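Local coordinates for protein endo-beta-1,2-glucanase (PDB 6IMV) that hydrolyses beta-1,2-glucans from within the chain, as a fungal glycoside hydrolase that binds sophorose, at residues L169-Y174 against Q453-E458; I347-D352 against L378-P383. All blocks are in the same frame, centred on the assembly; numbering follows the deposited sequence.

Contact 1 (L169-Y174 against Q453-E458)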
loop_
_atom_site.group_PDB
_atom_site.type_symbol
_atom_site.label_atom_id
_atom_site.label_comp_id
_atom_site.label_asym_id
_atom_site.label_seq_id
_atom_site.Cartn_x
_atom_site.Cartn_y
_atom_site.Cartn_z
ATOM N N LEU A 169 0.020 8.584 3.083
ATOM C CA LEU A 169 -0.907 8.924 4.155
ATOM C C LEU A 169 -1.762 10.141 3.778
ATOM O O LEU A 169 -2.968 10.167 4.048
ATOM C CB LEU A 169 -0.116 9.187 5.439
ATOM C CG LEU A 169 -0.930 9.660 6.647
ATOM C CD1 LEU A 169 -2.091 8.727 6.954
ATOM C CD2 LEU A 169 -0.031 9.802 7.860
ATOM N N LEU A 170 -1.142 11.158 3.177
ATOM C CA LEU A 170 -1.812 12.436 2.969
ATOM C C LEU A 170 -3.004 12.287 2.016
ATOM O O LEU A 170 -4.090 12.818 2.299
ATOM C CB LEU A 170 -0.796 13.466 2.476
ATOM C CG LEU A 170 0.139 13.975 3.566
ATOM C CD1 LEU A 170 1.346 14.678 2.967
ATOM C CD2 LEU A 170 -0.614 14.890 4.521
ATOM N N TRP A 171 -2.834 11.545 0.919
ATOM C CA TRP A 171 -3.942 11.347 -0.035
ATOM C C TRP A 171 -4.989 10.400 0.569
ATOM O O TRP A 171 -6.166 10.495 0.229
ATOM C CB TRP A 171 -3.432 10.886 -1.408
ATOM C CG TRP A 171 -2.697 11.971 -2.134
ATOM C CD1 TRP A 171 -1.347 12.064 -2.312
ATOM C CD2 TRP A 171 -3.264 13.150 -2.744
ATOM N NE1 TRP A 171 -1.040 13.207 -2.996
ATOM C CE2 TRP A 171 -2.193 13.892 -3.278
ATOM C CE3 TRP A 171 -4.563 13.645 -2.892
ATOM C CZ2 TRP A 171 -2.378 15.096 -3.950
ATOM C CZ3 TRP A 171 -4.753 14.844 -3.546
ATOM C CH2 TRP A 171 -3.674 15.551 -4.079
ATOM N N ALA A 172 -4.578 9.508 1.479
ATOM C CA ALA A 172 -5.544 8.641 2.164
ATOM C C ALA A 172 -6.450 9.493 3.068
ATOM O O ALA A 172 -7.668 9.316 3.091
ATOM C CB ALA A 172 -4.840 7.552 2.932
ATOM N N VAL A 173 -5.843 10.434 3.794
ATOM C CA VAL A 173 -6.570 11.350 4.682
ATOM C C VAL A 173 -7.487 12.255 3.848
ATOM O O VAL A 173 -8.610 12.530 4.247
ATOM C CB VAL A 173 -5.610 12.147 5.586
ATOM C CG1 VAL A 173 -6.306 13.317 6.274
ATOM C CG2 VAL A 173 -4.951 11.244 6.619
ATOM N N TYR A 174 -6.984 12.711 2.699
ATOM C CA TYR A 174 -7.735 13.516 1.725
ATOM C C TYR A 174 -9.028 12.773 1.345
ATOM O O TYR A 174 -10.128 13.350 1.409
ATOM C CB TYR A 174 -6.817 13.802 0.534
ATOM C CG TYR A 174 -7.258 14.842 -0.465
ATOM C CD1 TYR A 174 -6.862 16.166 -0.338
ATOM C CD2 TYR A 174 -7.970 14.488 -1.600
ATOM C CE1 TYR A 174 -7.199 17.118 -1.288
ATOM C CE2 TYR A 174 -8.316 15.429 -2.561
ATOM C CZ TYR A 174 -7.937 16.751 -2.401
ATOM O OH TYR A 174 -8.273 17.678 -3.348
ATOM N N GLN A 453 -13.179 13.262 -6.516
ATOM C CA GLN A 453 -14.310 14.136 -6.176
ATOM C C GLN A 453 -13.801 15.437 -5.537
ATOM O O GLN A 453 -14.190 16.538 -5.929
ATOM C CB GLN A 453 -15.258 13.394 -5.243
ATOM C CG GLN A 453 -16.513 14.176 -4.892
ATOM C CD GLN A 453 -17.246 13.508 -3.758
ATOM O OE1 GLN A 453 -16.990 12.349 -3.426
ATOM N NE2 GLN A 453 -18.168 14.242 -3.153
ATOM N N LYS A 454 -12.898 15.294 -4.565
ATOM C CA LYS A 454 -12.378 16.417 -3.788
ATOM C C LYS A 454 -11.436 17.252 -4.670
ATOM O O LYS A 454 -11.449 18.479 -4.609
ATOM C CB LYS A 454 -11.717 15.879 -2.516
ATOM C CG LYS A 454 -11.315 16.917 -1.476
ATOM C CD LYS A 454 -10.908 16.278 -0.158
ATOM C CE LYS A 454 -10.193 17.231 0.779
ATOM N NZ LYS A 454 -11.050 18.378 1.161
ATOM N N MET A 455 -10.638 16.585 -5.511
ATOM C CA MET A 455 -9.748 17.281 -6.451
ATOM C C MET A 455 -10.573 18.166 -7.398
ATOM O O MET A 455 -10.191 19.307 -7.685
ATOM C CB MET A 455 -8.918 16.291 -7.274
ATOM C CG MET A 455 -7.827 15.594 -6.471
ATOM S SD MET A 455 -6.830 14.506 -7.525
ATOM C CE MET A 455 -5.648 15.685 -8.170
ATOM N N LYS A 456 -11.703 17.642 -7.881
ATOM C CA LYS A 456 -12.592 18.392 -8.776
ATOM C C LYS A 456 -13.172 19.598 -8.028
ATOM O O LYS A 456 -13.184 20.707 -8.554
ATOM C CB LYS A 456 -13.692 17.488 -9.333
ATOM C CG LYS A 456 -13.223 16.569 -10.452
ATOM C CD LYS A 456 -14.225 15.494 -10.822
ATOM C CE LYS A 456 -13.727 14.621 -11.950
ATOM N NZ LYS A 456 -14.637 13.481 -12.193
ATOM N N ALA A 457 -13.612 19.379 -6.787
ATOM C CA ALA A 457 -14.176 20.446 -5.962
ATOM C C ALA A 457 -13.119 21.528 -5.672
ATOM O O ALA A 457 -13.469 22.690 -5.540
ATOM C CB ALA A 457 -14.766 19.871 -4.703
ATOM N N GLU A 458 -11.830 21.157 -5.613
ATOM C CA GLU A 458 -10.749 22.106 -5.295
ATOM C C GLU A 458 -10.034 22.550 -6.576
ATOM O O GLU A 458 -9.011 23.213 -6.508
ATOM C CB GLU A 458 -9.795 21.490 -4.269
ATOM C CG GLU A 458 -10.463 21.340 -2.911
ATOM C CD GLU A 458 -9.740 20.545 -1.831
ATOM O OE1 GLU A 458 -8.559 20.163 -2.039
ATOM O OE2 GLU A 458 -10.376 20.305 -0.788
#
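Tyr174 and Lys454 meet with the lysine's aliphatic chain laid over one face of the phenol ring. Lys454 CD sits almost above the centre, 3.6 Å from the centroid of the Tyr174 ring and nearly on its normal, a CH-pi contact. The rest of the chain continues the cover: CB rests 3.4 Å from Tyr174 CE2, and CE lies near Tyr174 CE1 and CD1. The chain bends at chi4 (62°) and NZ stands off above the same face, 5.0 Å from the centroid, so any cation-pi attraction is weak at most. The other face of the phenol is closed by Trp171 of its own helix, whose CZ3 stands 3.6 Å above the ring plane. Tyrosine suits this slot because a flat ring fills the layer between lysine and tryptophan while its hydroxyl reaches Glu458 just past the end of the other helix. That hydroxyl donates to Glu458 OE1 at 2.8 Å, coming from above the carboxylate plane, with ring and carboxylate 86° apart. The packing joins helices 163-182 and 448-457, whose short segments run 82° apart with axes 11.8 Å from each other at closest approach, a distance spanned by Tyr174, Trp171, Lys454 and Met455; the helix-rich chain is consistent with an (alpha/alpha)6 barrel. Glu458 is divided between two partners: its OE2 takes a salt bridge from Lys454 NZ at 2.8 Å on the syn side. Gln196 OE1 also accepts from NZ, so the ammonium is gripped by two oxygens, while Glu458 ties lysine and phenol together. Beside them Met455 makes a Met-aromatic contact, SD oblique to the Trp171 ring, with CG 3.9 Å from Tyr174 CE2. Further out, Trp171 is positioned by its NE1 bond to Leu253 O and edge-to-face contact with Trp257.

Contact 2 (I347-D352 against L378-P383); sequences INNVTD and LDVITP. With NAG (2-acetamido-2-deoxy-beta-D-glucopyranose), chain C; BGC (beta-D-glucopyranose), chain I.
Ile347 and Thr382 reach toward each other tip to tip, CD1 of the isoleucine 3.3 Å from OG1 of the threonine. Ile347 is on strand 347-352 and Thr382 follows strand 380-381, in different antiparallel sheets: 347-352 pairs with 357-362 in a beta-hairpin, whereas 380-381 borders strand 415-421. No hydrogen bond joins the two segments, and side chains make the junction. The isoleucine divides its branches between two partners. With CG1 swung opposite the backbone N (chi1 -164°), its long arm goes to Thr382, while the CG2 methyl turns to Val380 CG1 at 3.8 Å, the two side chains crossing at a slant. A beta-branched residue thus suits the place, and an alanine at Ile347 would probably open a gap beside Val380 CG1 and leave the Thr382 side chain without its apolar neighbour. Thr382 OG1 is satisfied apart from this packing by the carbonyl of Glu418, so a residue with both methyl and hydroxyl serves well here. The second methyl of Val380, CG2, lies 3.6 Å from Asn349 OD1. The two neighbouring asparagines use their amides differently. Asn348 points its CB away from 378-383, and its ND2 gives one hydrogen to O4 of the bound beta-D-glucopyranose and also bonds Glu418 OE2, which helps to orient the amide. Asn349 carries an N-linked glycan through ND2, covalently joined to NAG C1, and Glu377 OE1 bonds that sugar as well. The amide oxygen of Asn349, OD1, receives Val350 N at 2.8 Å from above the carbonyl plane, with an N-H...O angle of 150°.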
loop_
_atom_site.group_PDB
_atom_site.type_symbol
_atom_site.label_atom_id
_atom_site.label_comp_id
_atom_site.label_asym_id
_atom_site.label_seq_id
_atom_site.Cartn_x
_atom_site.Cartn_y
_atom_site.Cartn_z
ATOM N N ILE A 347 8.657 -8.051 0.498
ATOM C CA ILE A 347 7.969 -8.893 1.483
ATOM C C ILE A 347 8.966 -9.388 2.541
ATOM O O ILE A 347 10.173 -9.513 2.277
ATOM C CB ILE A 347 7.277 -10.074 0.762
ATOM C CG1 ILE A 347 6.244 -10.769 1.643
ATOM C CG2 ILE A 347 8.293 -11.079 0.217
ATOM C CD1 ILE A 347 5.023 -9.933 1.921
ATOM N N ASN A 348 8.440 -9.686 3.735
ATOM C CA ASN A 348 9.184 -10.379 4.775
ATOM C C ASN A 348 9.492 -11.805 4.312
ATOM O O ASN A 348 8.679 -12.460 3.648
ATOM C CB ASN A 348 8.446 -10.388 6.115
ATOM C CG ASN A 348 8.556 -9.055 6.819
ATOM O OD1 ASN A 348 9.591 -8.753 7.415
ATOM N ND2 ASN A 348 7.525 -8.238 6.712
ATOM N N ASN A 349 10.691 -12.255 4.692
ATOM C CA ASN A 349 11.198 -13.584 4.434
ATOM C C ASN A 349 10.531 -14.563 5.403
ATOM O O ASN A 349 9.783 -14.154 6.310
ATOM C CB ASN A 349 12.720 -13.602 4.592
ATOM C CG ASN A 349 13.428 -14.654 3.762
ATOM O OD1 ASN A 349 12.798 -15.545 3.185
ATOM N ND2 ASN A 349 14.747 -14.542 3.708
ATOM N N VAL A 350 10.837 -15.850 5.220
ATOM C CA VAL A 350 10.279 -16.935 6.022
ATOM C C VAL A 350 10.682 -16.786 7.495
ATOM O O VAL A 350 11.697 -16.164 7.840
ATOM C CB VAL A 350 10.707 -18.310 5.482
ATOM C CG1 VAL A 350 10.259 -18.521 4.052
ATOM C CG2 VAL A 350 12.209 -18.537 5.597
ATOM N N THR A 351 9.854 -17.388 8.349
ATOM C CA THR A 351 10.124 -17.591 9.743
ATOM C C THR A 351 11.048 -18.804 9.899
ATOM O O THR A 351 10.862 -19.826 9.245
ATOM C CB THR A 351 8.821 -17.833 10.518
ATOM O OG1 THR A 351 8.007 -16.667 10.388
ATOM C CG2 THR A 351 9.050 -18.145 11.982
ATOM N N ASP A 352 12.035 -18.666 10.785
ATOM C CA ASP A 352 12.785 -19.784 11.303
ATOM C C ASP A 352 11.954 -20.426 12.411
ATOM O O ASP A 352 11.799 -19.840 13.479
ATOM C CB ASP A 352 14.154 -19.341 11.814
ATOM C CG ASP A 352 14.998 -20.493 12.337
ATOM O OD1 ASP A 352 14.450 -21.606 12.496
ATOM O OD2 ASP A 352 16.203 -20.276 12.557
ATOM N N LEU A 378 13.987 -14.265 -5.818
ATOM C CA LEU A 378 12.717 -14.740 -6.364
ATOM C C LEU A 378 12.323 -16.099 -5.767
ATOM O O LEU A 378 11.606 -16.877 -6.400
ATOM C CB LEU A 378 12.873 -14.848 -7.883
ATOM C CG LEU A 378 13.239 -13.553 -8.602
ATOM C CD1 LEU A 378 13.391 -13.798 -10.099
ATOM C CD2 LEU A 378 12.199 -12.477 -8.324
ATOM N N ASP A 379 12.748 -16.384 -4.535
ATOM C CA ASP A 379 12.407 -17.668 -3.919
ATOM C C ASP A 379 11.128 -17.554 -3.069
ATOM O O ASP A 379 10.582 -18.574 -2.683
ATOM C CB ASP A 379 13.586 -18.246 -3.132
ATOM C CG ASP A 379 14.101 -17.358 -2.018
ATOM O OD1 ASP A 379 13.729 -16.183 -1.962
ATOM O OD2 ASP A 379 14.867 -17.867 -1.210
ATOM N N VAL A 380 10.654 -16.326 -2.807
ATOM C CA VAL A 380 9.502 -16.079 -1.932
ATOM C C VAL A 380 8.438 -15.264 -2.683
ATOM O O VAL A 380 8.737 -14.206 -3.256
ATOM C CB VAL A 380 9.953 -15.369 -0.639
ATOM C CG1 VAL A 380 8.770 -14.894 0.208
ATOM C CG2 VAL A 380 10.895 -16.256 0.172
ATOM N N ILE A 381 7.187 -15.745 -2.599
ATOM C CA ILE A 381 6.003 -15.158 -3.233
ATOM C C ILE A 381 5.020 -14.727 -2.135
ATOM O O ILE A 381 5.071 -15.224 -0.999
ATOM C CB ILE A 381 5.345 -16.149 -4.216
ATOM C CG1 ILE A 381 5.067 -17.506 -3.560
ATOM C CG2 ILE A 381 6.179 -16.277 -5.485
ATOM C CD1 ILE A 381 4.314 -18.480 -4.429
ATOM N N THR A 382 4.113 -13.810 -2.486
ATOM C CA THR A 382 3.180 -13.241 -1.513
ATOM C C THR A 382 1.826 -12.960 -2.159
ATOM O O THR A 382 1.750 -12.457 -3.279
ATOM C CB THR A 382 3.751 -11.978 -0.858
ATOM O OG1 THR A 382 2.773 -11.430 0.030
ATOM C CG2 THR A 382 4.161 -10.919 -1.860
ATOM N N PRO A 383 0.711 -13.234 -1.442
ATOM C CA PRO A 383 -0.625 -12.912 -1.946
ATOM C C PRO A 383 -0.842 -11.447 -2.366
ATOM O O PRO A 383 -1.587 -11.205 -3.310
ATOM C CB PRO A 383 -1.534 -13.283 -0.762
ATOM C CG PRO A 383 -0.772 -14.388 -0.060
ATOM C CD PRO A 383 0.668 -13.936 -0.147
HETATM C C1 NAG C . 15.601 -15.437 2.972
HETATM C C2 NAG C . 16.972 -14.802 2.849
HETATM C C3 NAG C . 17.847 -15.702 1.988
HETATM C C4 NAG C . 17.958 -17.073 2.620
HETATM C C5 NAG C . 16.576 -17.634 2.931
HETATM C C6 NAG C . 16.698 -18.894 3.783
HETATM C C7 NAG C . 16.757 -12.362 2.990
HETATM C C8 NAG C . 16.794 -11.084 2.203
HETATM N N2 NAG C . 16.889 -13.473 2.275
HETATM O O3 NAG C . 19.134 -15.128 1.841
HETATM O O4 NAG C . 18.609 -17.934 1.672
HETATM O O5 NAG C . 15.750 -16.692 3.627
HETATM O O6 NAG C . 15.395 -19.442 3.948
HETATM O O7 NAG C . 16.613 -12.374 4.200
HETATM C C2 BGC I . 10.422 -3.479 7.508
HETATM C C3 BGC I . 9.599 -4.640 8.093
HETATM C C4 BGC I . 8.101 -4.524 7.745
HETATM C C5 BGC I . 7.933 -4.229 6.247
HETATM C C6 BGC I . 6.474 -4.025 5.831
HETATM C C1 BGC I . 10.102 -3.286 6.032
HETATM O O1 BGC I . 10.807 -2.196 5.433
HETATM O O2 BGC I . 11.799 -3.793 7.622
HETATM O O3 BGC I . 9.760 -4.707 9.511
HETATM O O4 BGC I . 7.378 -5.717 8.109
HETATM O O5 BGC I . 8.698 -3.072 5.888
HETATM O O6 BGC I . 5.969 -2.854 6.468
#

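Contact 1 and contact 2 lie on opposite sides of the chain's centre, each centred about 17 Å from it. Their own centres are about 34 Å apart and their nearest atoms about 19 Å, so they do not touch. Along the sequence, contact 2 is nested within the loop that contact 1 closes. Contact 1 is buried packing between helices, whereas contact 2 joins two beta-sheets and contributes one residue, Asn348, to the glucose pocket, which it lines together with Asp60, Phe77, Lys82, Trp143, Tyr361, Thr432 and Asp434. Asn349, next in sequence, bears a glycan, bringing sugar recognition and glycosylation onto adjacent residues.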